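Local coordinates for uncharacterized protein Atu2129 (Agrobacterium tumefaciens, PDB 3DNH) that is of unknown function but has a CREG-like beta-barrel of the FMN-binding split-barrel kind, and is probably akin to the pyridoxamine 5'-phosphate oxidases, at residues I89-A94 with Y147-E152; A126-I129 with K134-L137; E180-A185 with K245-A250; G208-R213 with A229-R234. One frame throughout, in Å; residues are numbered along the deposited sequence.

Contacts 1 and 2 both lie in the barrel part of the chain and both touch the second subunit: contact 1 lies in the barrel interior, while contact 2 packs helix 121-131 on the short helix 135-138, which leads into strand 144-157, one of the strands contact 1 uses. Their centres are 20 Å apart. Contacts 3 and 4 belong to the later part of the chain, on the far side of its centre from contact 1, and their centres are 23 Å apart. Strand 232-236 of contact 4 leads on to helix 244-254 of contact 3. Contacts 2 and 4 have the closest centres, 18 Å apart, yet their nearest atoms stay about 7 Å apart.

Contact 1 (I89-A94 with Y147-E152)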
loop_
_atom_site.group_PDB
_atom_site.type_symbol
_atom_site.label_atom_id
_atom_site.label_comp_id
_atom_site.label_asym_id
_atom_site.label_seq_id
_atom_site.Cartn_x
_atom_site.Cartn_y
_atom_site.Cartn_z
ATOM N N ILE A 89 -10.543 -11.770 5.377
ATOM C CA ILE A 89 -9.519 -10.867 4.801
ATOM C C ILE A 89 -9.634 -9.466 5.379
ATOM O O ILE A 89 -10.653 -9.118 5.997
ATOM C CB ILE A 89 -9.602 -10.768 3.232
ATOM C CG1 ILE A 89 -10.917 -10.146 2.719
ATOM C CG2 ILE A 89 -9.400 -12.170 2.595
ATOM C CD1 ILE A 89 -10.815 -9.643 1.211
ATOM N N SER A 90 -8.583 -8.659 5.172
ATOM C CA SER A 90 -8.629 -7.234 5.458
ATOM C C SER A 90 -7.995 -6.481 4.286
ATOM O O SER A 90 -7.024 -6.959 3.706
ATOM C CB SER A 90 -7.886 -6.909 6.762
ATOM O OG SER A 90 -7.957 -5.517 7.070
ATOM N N VAL A 91 -8.526 -5.301 3.948
ATOM C CA VAL A 91 -7.884 -4.443 2.929
ATOM C C VAL A 91 -7.697 -3.047 3.483
ATOM O O VAL A 91 -8.493 -2.611 4.316
ATOM C CB VAL A 91 -8.692 -4.350 1.588
ATOM C CG1 VAL A 91 -8.872 -5.700 0.976
ATOM C CG2 VAL A 91 -10.077 -3.712 1.822
ATOM N N THR A 92 -6.619 -2.387 3.078
ATOM C CA THR A 92 -6.458 -0.980 3.396
ATOM C C THR A 92 -6.333 -0.242 2.093
ATOM O O THR A 92 -5.480 -0.544 1.273
ATOM C CB THR A 92 -5.296 -0.683 4.342
ATOM O OG1 THR A 92 -5.535 -1.382 5.573
ATOM C CG2 THR A 92 -5.159 0.873 4.644
ATOM N N LEU A 93 -7.238 0.712 1.923
ATOM C CA LEU A 93 -7.240 1.590 0.793
ATOM C C LEU A 93 -6.692 2.950 1.194
ATOM O O LEU A 93 -7.025 3.480 2.264
ATOM C CB LEU A 93 -8.654 1.698 0.263
ATOM C CG LEU A 93 -9.129 0.554 -0.629
ATOM C CD1 LEU A 93 -9.210 -0.764 0.138
ATOM C CD2 LEU A 93 -10.545 0.918 -1.151
ATOM N N ALA A 94 -5.842 3.526 0.340
ATOM C CA ALA A 94 -5.344 4.870 0.600
ATOM C C ALA A 94 -5.008 5.567 -0.722
ATOM O O ALA A 94 -4.708 4.863 -1.698
ATOM C CB ALA A 94 -4.136 4.813 1.507
ATOM N N TYR A 147 -12.920 -11.811 -6.955
ATOM C CA TYR A 147 -13.525 -11.814 -5.598
ATOM C C TYR A 147 -14.170 -10.483 -5.292
ATOM O O TYR A 147 -13.660 -9.490 -5.707
ATOM C CB TYR A 147 -12.439 -11.960 -4.557
ATOM C CG TYR A 147 -11.503 -13.115 -4.732
ATOM C CD1 TYR A 147 -11.670 -14.293 -3.995
ATOM C CD2 TYR A 147 -10.390 -12.997 -5.565
ATOM C CE1 TYR A 147 -10.763 -15.356 -4.123
ATOM C CE2 TYR A 147 -9.528 -14.016 -5.714
ATOM C CZ TYR A 147 -9.704 -15.196 -4.990
ATOM O OH TYR A 147 -8.793 -16.178 -5.158
ATOM N N ARG A 148 -15.256 -10.448 -4.519
ATOM C CA ARG A 148 -15.647 -9.156 -3.947
ATOM C C ARG A 148 -15.576 -9.198 -2.425
ATOM O O ARG A 148 -15.710 -10.270 -1.790
ATOM C CB ARG A 148 -17.006 -8.624 -4.500
ATOM C CG ARG A 148 -18.143 -9.549 -4.276
ATOM C CD ARG A 148 -19.517 -8.920 -4.592
ATOM N NE ARG A 148 -19.746 -8.703 -6.008
ATOM C CZ ARG A 148 -20.317 -9.584 -6.838
ATOM N NH1 ARG A 148 -20.716 -10.786 -6.424
ATOM N NH2 ARG A 148 -20.467 -9.271 -8.111
ATOM N N LEU A 149 -15.297 -8.037 -1.856
ATOM C CA LEU A 149 -15.205 -7.903 -0.424
ATOM C C LEU A 149 -16.615 -7.842 0.133
ATOM O O LEU A 149 -17.419 -7.005 -0.297
ATOM C CB LEU A 149 -14.398 -6.647 -0.038
ATOM C CG LEU A 149 -14.352 -6.362 1.468
ATOM C CD1 LEU A 149 -13.710 -7.486 2.264
ATOM C CD2 LEU A 149 -13.637 -5.037 1.707
ATOM N N ARG A 150 -16.910 -8.745 1.065
ATOM C CA ARG A 150 -18.084 -8.605 1.899
ATOM C C ARG A 150 -17.641 -7.882 3.164
ATOM O O ARG A 150 -17.026 -8.489 4.026
ATOM C CB ARG A 150 -18.637 -9.976 2.274
ATOM C CG ARG A 150 -20.056 -9.910 2.772
ATOM C CD ARG A 150 -20.558 -11.192 3.419
ATOM N NE ARG A 150 -19.982 -12.429 2.884
ATOM C CZ ARG A 150 -20.029 -13.602 3.513
ATOM N NH1 ARG A 150 -20.621 -13.699 4.686
ATOM N NH2 ARG A 150 -19.487 -14.690 2.979
ATOM N N THR A 151 -17.935 -6.591 3.271
ATOM C CA THR A 151 -17.385 -5.770 4.364
ATOM C C THR A 151 -18.169 -6.052 5.641
ATOM O O THR A 151 -19.418 -5.994 5.632
ATOM C CB THR A 151 -17.450 -4.266 4.023
ATOM O OG1 THR A 151 -16.560 -3.992 2.922
ATOM C CG2 THR A 151 -17.013 -3.413 5.216
ATOM N N GLU A 152 -17.448 -6.345 6.733
ATOM C CA GLU A 152 -18.077 -6.592 8.010
ATOM C C GLU A 152 -17.675 -5.566 9.067
ATOM O O GLU A 152 -18.337 -5.433 10.089
ATOM C CB GLU A 152 -17.768 -8.017 8.509
ATOM C CG GLU A 152 -18.232 -9.086 7.565
ATOM C CD GLU A 152 -17.936 -10.462 8.065
ATOM O OE1 GLU A 152 -16.794 -10.929 7.929
ATOM O OE2 GLU A 152 -18.862 -11.095 8.581
#
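Ile89 and Leu149 hold their CA atoms 8.3 Å apart with no hydrogen bond between the two segments, because strand 106-115 lies between them in the sheet. The gap is bridged by side chains alone. Leu149 has CG anti to its backbone N (chi1 175°), and its two methyls part to serve different partners. CD1 of Leu149 lies 3.8 Å from Ile89 CD1 and 3.9 Å from Ile89 CG1, the two chains crossing at a slant. Leu149 CD2 goes the other way and meets Val91 CG2 at 3.8 Å, here tip to tip. This is the greasy interior of a six-stranded antiparallel barrel, the core expected of the FMN-binding split-barrel family: Ile89 and Val91, two positions apart on strand 88-93, both point inward; Leu44 packs on both, Phe71 on Ile89, and Leu109 on Leu149. Backbone bonds from Ile89 to Gly111 and from Val91 to Leu109 set the level of strand 88-93 against its neighbour. Ser90 and Thr92 alternate with the inward pair, and their hydroxyls hydrogen-bond to Thr56 OG1 of the second subunit.

Contact 2 (A126-I129 with K134-L137); sequences ARYI and KAKL
Ile129 meets Ala135 and Lys136 with the two branches that leave its CB. One branch is the methyl CG2, anti to the backbone N, which lies against the lysine: Lys136 NZ is 3.3 Å from Ile129 CG2, and Lys136 CG is 4.0 Å from the same methyl. The other branch runs through CG1, anti to the carbonyl carbon (chi1 -77°), to CD1, which reaches the backbone of 135-136. There Ile129 CD1 sits 3.5 Å from Ala135 CB, tighter than usual for two carbons, and 3.3 Å from Lys136 N. Helix 121-131 and the short helix 135-138 are thus folded against each other across a short connection, within the helical link between barrel strands 106-115 and 144-157. Beside Ile129, the ring of Tyr128 offers its edge to the same alanine methyl, with CE2 of Tyr128 3.5 Å from Ala135 CB and nearly in plane; the phenol OH hydrogen-bonds to Asn60. Lys136 crosses Ile129 at about a right angle and bends in its outer torsions. That bend brings its ammonium to a water, at 3.1 Å from Lys136 NZ, which in turn donates to Ile129 O at 2.6 Å, linking the charged tip to a main-chain carbonyl near the end of helix 121-131.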
loop_
_atom_site.group_PDB
_atom_site.type_symbol
_atom_site.label_atom_id
_atom_site.label_comp_id
_atom_site.label_asym_id
_atom_site.label_seq_id
_atom_site.Cartn_x
_atom_site.Cartn_y
_atom_site.Cartn_z
ATOM N N ALA A 126 -14.836 -6.175 -17.587
ATOM C CA ALA A 126 -14.895 -4.918 -18.297
ATOM C C ALA A 126 -14.729 -3.733 -17.298
ATOM O O ALA A 126 -13.969 -2.786 -17.559
ATOM C CB ALA A 126 -16.178 -4.818 -19.081
ATOM N N ARG A 127 -15.380 -3.842 -16.143
ATOM C CA ARG A 127 -15.239 -2.825 -15.087
ATOM C C ARG A 127 -13.796 -2.652 -14.603
ATOM O O ARG A 127 -13.318 -1.529 -14.397
ATOM C CB ARG A 127 -16.121 -3.163 -13.902
ATOM C CG ARG A 127 -17.552 -2.860 -14.087
ATOM C CD ARG A 127 -18.349 -3.518 -12.962
ATOM N NE ARG A 127 -19.774 -3.220 -13.081
ATOM C CZ ARG A 127 -20.732 -3.724 -12.309
ATOM N NH1 ARG A 127 -20.448 -4.630 -11.363
ATOM N NH2 ARG A 127 -21.994 -3.327 -12.516
ATOM N N TYR A 128 -13.091 -3.772 -14.437
ATOM C CA TYR A 128 -11.726 -3.747 -13.993
ATOM C C TYR A 128 -10.751 -3.159 -15.024
ATOM O O TYR A 128 -9.895 -2.341 -14.684
ATOM C CB TYR A 128 -11.318 -5.184 -13.681
ATOM C CG TYR A 128 -10.044 -5.348 -12.907
ATOM C CD1 TYR A 128 -10.057 -5.405 -11.507
ATOM C CD2 TYR A 128 -8.843 -5.559 -13.566
ATOM C CE1 TYR A 128 -8.879 -5.606 -10.787
ATOM C CE2 TYR A 128 -7.670 -5.775 -12.875
ATOM C CZ TYR A 128 -7.693 -5.813 -11.478
ATOM O OH TYR A 128 -6.517 -6.071 -10.802
ATOM N N ILE A 129 -10.868 -3.617 -16.279
ATOM C CA ILE A 129 -10.107 -3.121 -17.419
ATOM C C ILE A 129 -10.213 -1.601 -17.585
ATOM O O ILE A 129 -9.245 -0.940 -17.946
ATOM C CB ILE A 129 -10.601 -3.789 -18.759
ATOM C CG1 ILE A 129 -10.085 -5.244 -18.916
ATOM C CG2 ILE A 129 -10.192 -2.998 -19.982
ATOM C CD1 ILE A 129 -8.706 -5.417 -18.563
ATOM N N LYS A 134 -3.739 -2.433 -18.289
ATOM C CA LYS A 134 -2.760 -3.493 -18.433
ATOM C C LYS A 134 -3.351 -4.858 -18.090
ATOM O O LYS A 134 -2.801 -5.888 -18.477
ATOM C CB LYS A 134 -1.512 -3.231 -17.589
ATOM C CG LYS A 134 -0.450 -2.473 -18.335
ATOM C CD LYS A 134 0.871 -2.315 -17.536
ATOM C CE LYS A 134 0.774 -1.324 -16.354
ATOM N NZ LYS A 134 -0.523 -0.522 -16.259
ATOM N N ALA A 135 -4.477 -4.857 -17.376
ATOM C CA ALA A 135 -5.129 -6.106 -17.020
ATOM C C ALA A 135 -5.548 -6.865 -18.290
ATOM O O ALA A 135 -5.761 -8.068 -18.245
ATOM C CB ALA A 135 -6.316 -5.861 -16.099
ATOM N N LYS A 136 -5.651 -6.142 -19.408
ATOM C CA LYS A 136 -6.023 -6.714 -20.700
ATOM C C LYS A 136 -5.163 -7.914 -20.998
ATOM O O LYS A 136 -5.577 -8.816 -21.719
ATOM C CB LYS A 136 -5.888 -5.684 -21.833
ATOM C CG LYS A 136 -6.891 -4.528 -21.745
ATOM C CD LYS A 136 -6.692 -3.540 -22.902
ATOM C CE LYS A 136 -6.799 -2.082 -22.442
ATOM N NZ LYS A 136 -8.209 -1.575 -22.268
ATOM N N LEU A 137 -3.973 -7.920 -20.397
ATOM C CA LEU A 137 -2.983 -8.947 -20.608
ATOM C C LEU A 137 -3.029 -10.005 -19.523
ATOM O O LEU A 137 -3.225 -11.180 -19.834
ATOM C CB LEU A 137 -1.576 -8.323 -20.703
ATOM C CG LEU A 137 -0.428 -9.082 -21.389
ATOM C CD1 LEU A 137 0.271 -10.082 -20.418
ATOM C CD2 LEU A 137 -0.881 -9.761 -22.713
HETATM O O HOH W 1 -8.887 0.482 -20.035
#

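Contact 3 (E180-A185 with K245-A250); sequences EELMAA and KQFEKA
Leu182 and Phe247 supply most of the buried surface here, facing each other from two helices whose CA atoms come to 7.5 Å at this pair. Both side chains point across the gap between the helices, and they cross at about a right angle. The touching is done by one methyl: Leu182 CD1 lies 3.9 Å from Phe247 CB and 4.1 Å from Phe247 CG, so it packs at the root of the phenylalanine, meeting the ring obliquely. Glu181 adds a polar flank. Its carboxylate hydrogen-bonds through OE2 to the backbone N of Leu244 at the start of helix 244-254, and OE2 of Glu181 stays 4.4 Å from Lys245 N, too far to bond. A negative charge at this end of a helix is probably favourable. On the second helix, Lys245 O is gripped twice by Lys249, through its backbone N and through NZ, the latter at 2.9 Å from Lys245 O. Farther along helix 180-194, Glu189 and Leu193 also touch Phe247, so the phenylalanine side chain packs along that helix. Selenomethionine Met183 reaches Pro65 and Pro221, in the loops after strands 54-63 and 215-220.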
loop_
_atom_site.group_PDB
_atom_site.type_symbol
_atom_site.label_atom_id
_atom_site.label_comp_id
_atom_site.label_asym_id
_atom_site.label_seq_id
_atom_site.Cartn_x
_atom_site.Cartn_y
_atom_site.Cartn_z
ATOM N N GLU A 180 -33.772 2.641 -9.624
ATOM C CA GLU A 180 -33.704 1.680 -10.741
ATOM C C GLU A 180 -33.716 2.332 -12.121
ATOM O O GLU A 180 -33.026 1.859 -13.014
ATOM C CB GLU A 180 -34.778 0.587 -10.658
ATOM C CG GLU A 180 -36.016 0.930 -9.854
ATOM C CD GLU A 180 -35.740 1.002 -8.361
ATOM O OE1 GLU A 180 -35.838 2.111 -7.815
ATOM O OE2 GLU A 180 -35.413 -0.030 -7.737
ATOM N N GLU A 181 -34.486 3.417 -12.296
ATOM C CA GLU A 181 -34.488 4.157 -13.570
ATOM C C GLU A 181 -33.102 4.685 -13.973
ATOM O O GLU A 181 -32.663 4.483 -15.121
ATOM C CB GLU A 181 -35.535 5.290 -13.572
ATOM C CG GLU A 181 -35.066 6.492 -14.414
ATOM C CD GLU A 181 -36.169 7.242 -15.134
ATOM O OE1 GLU A 181 -37.360 6.939 -14.885
ATOM O OE2 GLU A 181 -35.833 8.131 -15.956
ATOM N N LEU A 182 -32.411 5.365 -13.051
ATOM C CA LEU A 182 -31.012 5.808 -13.285
ATOM C C LEU A 182 -30.075 4.639 -13.591
ATOM O O LEU A 182 -29.232 4.698 -14.490
ATOM C CB LEU A 182 -30.476 6.501 -12.026
ATOM C CG LEU A 182 -29.020 6.959 -12.094
ATOM C CD1 LEU A 182 -28.873 8.148 -13.039
ATOM C CD2 LEU A 182 -28.494 7.325 -10.697
HETATM N N MSE A 183 -30.212 3.586 -12.796
HETATM C CA MSE A 183 -29.313 2.437 -12.900
HETATM C C MSE A 183 -29.561 1.690 -14.214
HETATM O O MSE A 183 -28.620 1.190 -14.821
HETATM C CB MSE A 183 -29.470 1.528 -11.662
HETATM C CG MSE A 183 -29.093 2.225 -10.304
HETATM SE SE MSE A 183 -27.484 3.437 -10.393
HETATM C CE MSE A 183 -26.068 2.182 -10.863
ATOM N N ALA A 184 -30.823 1.636 -14.656
ATOM C CA ALA A 184 -31.145 1.102 -15.981
ATOM C C ALA A 184 -30.497 1.938 -17.110
ATOM O O ALA A 184 -30.248 1.422 -18.195
ATOM C CB ALA A 184 -32.663 0.989 -16.178
ATOM N N ALA A 185 -30.181 3.196 -16.845
ATOM C CA ALA A 185 -29.570 4.090 -17.878
ATOM C C ALA A 185 -28.098 4.408 -17.653
ATOM O O ALA A 185 -27.446 5.033 -18.512
ATOM C CB ALA A 185 -30.357 5.377 -18.001
ATOM N N LYS A 245 -34.124 12.159 -15.697
ATOM C CA LYS A 245 -34.441 13.585 -15.635
ATOM C C LYS A 245 -33.618 14.258 -14.544
ATOM O O LYS A 245 -33.032 15.307 -14.785
ATOM C CB LYS A 245 -35.939 13.855 -15.387
ATOM C CG LYS A 245 -36.292 15.318 -15.649
ATOM C CD LYS A 245 -37.785 15.559 -15.913
ATOM C CE LYS A 245 -37.959 16.713 -16.886
ATOM N NZ LYS A 245 -37.196 16.469 -18.148
ATOM N N GLN A 246 -33.562 13.636 -13.359
ATOM C CA GLN A 246 -32.828 14.195 -12.234
ATOM C C GLN A 246 -31.334 14.201 -12.514
ATOM O O GLN A 246 -30.640 15.142 -12.143
ATOM C CB GLN A 246 -33.146 13.476 -10.920
ATOM C CG GLN A 246 -34.593 13.671 -10.423
ATOM C CD GLN A 246 -34.901 12.818 -9.209
ATOM O OE1 GLN A 246 -34.149 11.908 -8.855
ATOM N NE2 GLN A 246 -36.021 13.106 -8.558
ATOM N N PHE A 247 -30.824 13.158 -13.176
ATOM C CA PHE A 247 -29.404 13.132 -13.528
ATOM C C PHE A 247 -29.020 14.292 -14.466
ATOM O O PHE A 247 -28.071 15.039 -14.206
ATOM C CB PHE A 247 -29.057 11.827 -14.210
ATOM C CG PHE A 247 -27.648 11.749 -14.631
ATOM C CD1 PHE A 247 -26.632 11.741 -13.676
ATOM C CD2 PHE A 247 -27.309 11.628 -15.975
ATOM C CE1 PHE A 247 -25.289 11.670 -14.049
ATOM C CE2 PHE A 247 -25.949 11.532 -16.351
ATOM C CZ PHE A 247 -24.956 11.545 -15.378
ATOM N N GLU A 248 -29.741 14.384 -15.582
ATOM C CA GLU A 248 -29.536 15.428 -16.581
ATOM C C GLU A 248 -29.604 16.836 -15.947
ATOM O O GLU A 248 -28.825 17.724 -16.316
ATOM C CB GLU A 248 -30.532 15.231 -17.744
ATOM C CG GLU A 248 -30.691 16.413 -18.757
ATOM C CD GLU A 248 -32.019 16.378 -19.537
ATOM O OE1 GLU A 248 -32.866 15.496 -19.230
ATOM O OE2 GLU A 248 -32.238 17.244 -20.434
ATOM N N LYS A 249 -30.511 17.042 -14.990
ATOM C CA LYS A 249 -30.619 18.358 -14.326
ATOM C C LYS A 249 -29.379 18.622 -13.493
ATOM O O LYS A 249 -28.741 19.657 -13.630
ATOM C CB LYS A 249 -31.837 18.454 -13.405
ATOM C CG LYS A 249 -33.211 18.240 -14.050
ATOM C CD LYS A 249 -33.613 19.296 -15.096
ATOM C CE LYS A 249 -33.214 18.843 -16.522
ATOM N NZ LYS A 249 -33.565 17.390 -16.781
ATOM N N ALA A 250 -29.090 17.686 -12.594
ATOM C CA ALA A 250 -27.863 17.671 -11.805
ATOM C C ALA A 250 -26.602 17.893 -12.654
ATOM O O ALA A 250 -25.722 18.650 -12.258
ATOM C CB ALA A 250 -27.734 16.338 -11.042
#

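Contact 4 (G208-R213 with A229-R234); sequences GAKTGR and ASDLAR
Ala209 and Ala233 touch methyl to methyl, CB of Ala209 4.0 Å from CB of Ala233, where the loop after helix 199-206 passes over an outer strand of a three-stranded antiparallel sheet. The helix ends in a Schellman motif at Gly208, whose positive phi of 103° lets the chain leave it. From there the loop runs roughly counter to the 229-233 part, their end-to-end directions 143° apart, and no hydrogen bond joins the two segments. Next to the alanines, Lys210 and Asp231 cross at about a right angle. NZ of Lys210 comes within 4.2 Å of Asp231 OD1, opposite charges that probably attract but are too far apart for a salt bridge. At the far end Arg213 O and Ala229 N remain 4.4 Å apart.

One step outward, Trp214 packs on both Ala209 and Asp231 while its NE1 hydrogen-bonds to Lys210 O. Ser228 OG bonds to Asp231 N, and Ala233 pairs by its backbone with Leu226 in the adjoining strand. The carboxylate of Asp231 is held by its own neighbour: Leu232 N donates to Asp231 OD2 at 2.8 Å, approaching from above the carboxylate plane. Arg213 likewise curls back on the main chain, its NH1 2.6 Å from Gly212 O and 40° out of that carbonyl's plane.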
loop_
_atom_site.group_PDB
_atom_site.type_symbol
_atom_site.label_atom_id
_atom_site.label_comp_id
_atom_site.label_asym_id
_atom_site.label_seq_id
_atom_site.Cartn_x
_atom_site.Cartn_y
_atom_site.Cartn_z
ATOM N N GLY A 208 -12.122 17.785 -8.182
ATOM C CA GLY A 208 -10.876 18.195 -7.545
ATOM C C GLY A 208 -9.630 17.591 -8.174
ATOM O O GLY A 208 -8.552 17.726 -7.627
ATOM N N ALA A 209 -9.770 16.904 -9.306
ATOM C CA ALA A 209 -8.635 16.220 -9.949
ATOM C C ALA A 209 -7.908 17.063 -11.020
ATOM O O ALA A 209 -8.299 18.188 -11.319
ATOM C CB ALA A 209 -9.079 14.892 -10.550
ATOM N N LYS A 210 -6.830 16.509 -11.574
ATOM C CA LYS A 210 -6.059 17.199 -12.610
ATOM C C LYS A 210 -6.493 16.765 -14.002
ATOM O O LYS A 210 -6.756 15.591 -14.234
ATOM C CB LYS A 210 -4.557 16.942 -12.440
ATOM C CG LYS A 210 -3.769 18.056 -11.718
ATOM C CD LYS A 210 -3.492 17.762 -10.243
ATOM C CE LYS A 210 -2.383 16.697 -10.029
ATOM N NZ LYS A 210 -2.843 15.276 -10.326
ATOM N N THR A 211 -6.534 17.720 -14.932
ATOM C CA THR A 211 -6.868 17.441 -16.335
ATOM C C THR A 211 -6.064 16.248 -16.887
ATOM O O THR A 211 -5.003 15.868 -16.353
ATOM C CB THR A 211 -6.739 18.705 -17.233
ATOM O OG1 THR A 211 -7.307 18.445 -18.531
ATOM C CG2 THR A 211 -5.275 19.161 -17.352
ATOM N N GLY A 212 -6.605 15.627 -17.926
ATOM C CA GLY A 212 -6.035 14.378 -18.401
ATOM C C GLY A 212 -6.999 13.660 -19.305
ATOM O O GLY A 212 -8.009 14.233 -19.728
ATOM N N ARG A 213 -6.674 12.411 -19.622
ATOM C CA ARG A 213 -7.562 11.623 -20.463
ATOM C C ARG A 213 -8.423 10.807 -19.518
ATOM O O ARG A 213 -8.084 9.679 -19.134
ATOM C CB ARG A 213 -6.811 10.787 -21.516
ATOM C CG ARG A 213 -5.859 11.609 -22.488
ATOM C CD ARG A 213 -6.309 13.082 -22.803
ATOM N NE ARG A 213 -7.503 13.236 -23.670
ATOM C CZ ARG A 213 -8.621 13.911 -23.362
ATOM N NH1 ARG A 213 -8.757 14.514 -22.181
ATOM N NH2 ARG A 213 -9.624 13.997 -24.252
ATOM N N ALA A 229 -5.360 7.353 -16.570
ATOM C CA ALA A 229 -4.265 6.409 -16.419
ATOM C C ALA A 229 -3.568 6.451 -15.040
ATOM O O ALA A 229 -3.307 5.401 -14.459
ATOM C CB ALA A 229 -3.252 6.599 -17.523
ATOM N N SER A 230 -3.258 7.651 -14.535
ATOM C CA SER A 230 -2.574 7.790 -13.241
ATOM C C SER A 230 -3.476 8.054 -12.030
ATOM O O SER A 230 -3.035 7.828 -10.899
ATOM C CB SER A 230 -1.461 8.846 -13.309
ATOM O OG SER A 230 -1.979 10.142 -13.577
ATOM N N ASP A 231 -4.726 8.486 -12.254
ATOM C CA ASP A 231 -5.601 8.917 -11.157
ATOM C C ASP A 231 -7.060 8.432 -11.195
ATOM O O ASP A 231 -7.557 7.957 -12.206
ATOM C CB ASP A 231 -5.569 10.443 -11.048
ATOM C CG ASP A 231 -5.649 10.941 -9.601
ATOM O OD1 ASP A 231 -5.481 12.172 -9.421
ATOM O OD2 ASP A 231 -5.857 10.128 -8.643
ATOM N N LEU A 232 -7.739 8.554 -10.057
ATOM C CA LEU A 232 -9.175 8.270 -9.941
ATOM C C LEU A 232 -9.824 9.503 -9.317
ATOM O O LEU A 232 -9.193 10.171 -8.463
ATOM C CB LEU A 232 -9.455 7.030 -9.043
ATOM C CG LEU A 232 -8.858 5.668 -9.432
ATOM C CD1 LEU A 232 -9.109 4.633 -8.332
ATOM C CD2 LEU A 232 -9.370 5.169 -10.798
ATOM N N ALA A 233 -11.070 9.767 -9.713
ATOM C CA ALA A 233 -11.866 10.867 -9.160
ATOM C C ALA A 233 -13.293 10.407 -8.867
ATOM O O ALA A 233 -13.794 9.405 -9.467
ATOM C CB ALA A 233 -11.887 12.076 -10.130
ATOM N N ARG A 234 -13.920 11.089 -7.904
ATOM C CA ARG A 234 -15.349 10.936 -7.656
ATOM C C ARG A 234 -16.000 12.309 -7.526
ATOM O O ARG A 234 -15.634 13.101 -6.648
ATOM C CB ARG A 234 -15.664 10.078 -6.406
ATOM C CG ARG A 234 -17.184 9.915 -6.274
ATOM C CD ARG A 234 -17.584 8.980 -5.229
ATOM N NE ARG A 234 -19.032 8.856 -5.036
ATOM C CZ ARG A 234 -19.915 8.219 -5.822
ATOM N NH1 ARG A 234 -19.560 7.634 -6.980
ATOM N NH2 ARG A 234 -21.197 8.164 -5.414
#